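Local coordinates for protein response regulator receiver modulated diguanylate cyclase with PAS/PAC sensor (Desulfovibrio desulfuricans subsp. desulfuricans, PDB 3CG0) that probably relays a phosphorylation signal through this receiver domain to the PAS and diguanylate cyclase (GGDEF) parts of the full-length protein, which would make cyclic di-GMP, at residues I86-S91 with K111-D116. Numbering follows the deposited sequence.
Sequences IFITSS and KPVAAD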
# COMPACT_ATOMS: atom_id res chain seq x y z
N ILE C 86 21.76 8.07 13.41
CA ILE C 86 22.35 6.87 13.98
C ILE C 86 23.49 7.33 14.86
O ILE C 86 24.32 8.13 14.43
CB ILE C 86 22.86 5.91 12.89
CG1 ILE C 86 21.74 5.64 11.88
CG2 ILE C 86 23.40 4.61 13.52
CD1 ILE C 86 22.09 4.64 10.83
N PHE C 87 23.50 6.87 16.11
CA PHE C 87 24.60 7.21 17.00
C PHE C 87 25.74 6.24 16.83
O PHE C 87 25.52 5.04 16.72
CB PHE C 87 24.18 7.21 18.47
CG PHE C 87 23.47 8.46 18.90
CD1 PHE C 87 24.14 9.68 18.97
CD2 PHE C 87 22.15 8.39 19.30
CE1 PHE C 87 23.48 10.80 19.38
CE2 PHE C 87 21.47 9.52 19.72
CZ PHE C 87 22.13 10.72 19.76
N ILE C 88 26.95 6.77 16.80
CA ILE C 88 28.16 5.97 16.82
C ILE C 88 28.64 5.88 18.27
O ILE C 88 28.84 6.91 18.92
CB ILE C 88 29.26 6.58 15.91
CG1 ILE C 88 28.72 6.81 14.48
CG2 ILE C 88 30.51 5.72 15.92
CD1 ILE C 88 28.21 5.54 13.77
N THR C 89 28.78 4.66 18.78
CA THR C 89 29.04 4.48 20.21
C THR C 89 30.38 3.80 20.50
O THR C 89 30.92 3.08 19.66
CB THR C 89 27.93 3.66 20.92
OG1 THR C 89 27.98 2.29 20.48
CG2 THR C 89 26.55 4.22 20.64
N SER C 90 30.90 4.05 21.69
CA SER C 90 32.00 3.25 22.24
C SER C 90 31.78 2.96 23.72
O SER C 90 31.82 1.81 24.15
CB SER C 90 33.33 3.96 22.03
OG SER C 90 33.29 5.29 22.53
N SER C 91 31.56 4.01 24.50
CA SER C 91 31.49 3.89 25.96
C SER C 91 30.16 3.31 26.43
O SER C 91 29.31 2.93 25.62
CB SER C 91 31.78 5.24 26.62
OG SER C 91 31.92 5.13 28.03
N LYS C 111 31.60 1.11 17.52
CA LYS C 111 32.86 1.08 16.76
C LYS C 111 33.81 0.00 17.30
O LYS C 111 33.87 -0.20 18.52
CB LYS C 111 33.51 2.48 16.69
CG LYS C 111 33.82 3.14 18.04
CD LYS C 111 33.34 4.59 18.07
CE LYS C 111 34.27 5.54 17.34
NZ LYS C 111 35.06 6.34 18.31
N PRO C 112 34.53 -0.71 16.41
CA PRO C 112 34.56 -0.64 14.94
C PRO C 112 33.28 -1.13 14.28
O PRO C 112 32.80 -2.24 14.57
CB PRO C 112 35.74 -1.54 14.55
CG PRO C 112 36.49 -1.79 15.83
CD PRO C 112 35.46 -1.75 16.90
N VAL C 113 32.72 -0.28 13.42
CA VAL C 113 31.44 -0.52 12.78
C VAL C 113 31.64 -1.50 11.63
O VAL C 113 32.50 -1.29 10.78
CB VAL C 113 30.82 0.81 12.26
CG1 VAL C 113 29.49 0.58 11.56
CG2 VAL C 113 30.66 1.82 13.40
N ALA C 114 30.85 -2.58 11.62
CA ALA C 114 30.78 -3.46 10.46
C ALA C 114 30.05 -2.76 9.33
O ALA C 114 29.01 -2.14 9.54
CB ALA C 114 30.08 -4.77 10.83
N ALA C 115 30.61 -2.84 8.12
CA ALA C 115 30.05 -2.18 6.95
C ALA C 115 28.64 -2.65 6.59
O ALA C 115 27.80 -1.84 6.19
CB ALA C 115 30.97 -2.33 5.75
N ASP C 116 28.38 -3.95 6.71
CA ASP C 116 27.09 -4.51 6.31
C ASP C 116 25.95 -4.08 7.24
O ASP C 116 24.83 -3.88 6.79
CB ASP C 116 27.17 -6.04 6.14
CG ASP C 116 26.92 -6.80 7.44
OD1 ASP C 116 25.85 -7.45 7.55
OD2 ASP C 116 27.78 -6.74 8.34
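The aliphatic chain of K111 lies across the CG2 methyl of I88, with CD of K111 3.7 Å from I88 CG2 and the two side chains meeting at about a right angle. CG2 of I88 stands anti to the backbone N, while CG1 runs beside that nitrogen and takes CD1 to the other partner, V113, where it meets CG2 of V113 more loosely at 4.5 Å. I88 is buried, and its CG2 and CD1 methyls reach two residues of the loop after strand 107-110: CG2 the methylenes of K111, CD1 a methyl of V113.

The backbones are tied by one hydrogen bond, K111 N to T89 O at 3.0 Å, nearly straight at 170°. It carries the parallel pairing of strands 85-89 and 107-110 one residue past the end of the second. The lysine then folds back over the same carbonyl: CG sits between the backbone N and the carbonyl carbon (chi1 57°), and CG and CD of K111 each come within 3.3 Å of T89 O. On the S90 side, CB of S90 packs against K111 CD at 4.0 Å, at the more exposed margin of the contact.

Further bends at chi2, chi3 and chi4 carry the amine on toward the carboxylates of D61, the predicted phosphorylation site, and E16, with which NZ makes long, weak ion pairs. The K111-P112 peptide is cis, and beyond it the carbonyl of V113 accepts a hydrogen bond from Q28; A114 holds the N-cap position of helix 115-132.

A Thr/Ser at the end of the fourth strand and a Lys followed by a cis proline after the fifth are hallmarks of CheY-like receiver domains; T89, K111 and P112 fit that pattern around the aspartate pocket of this five-stranded parallel sheet.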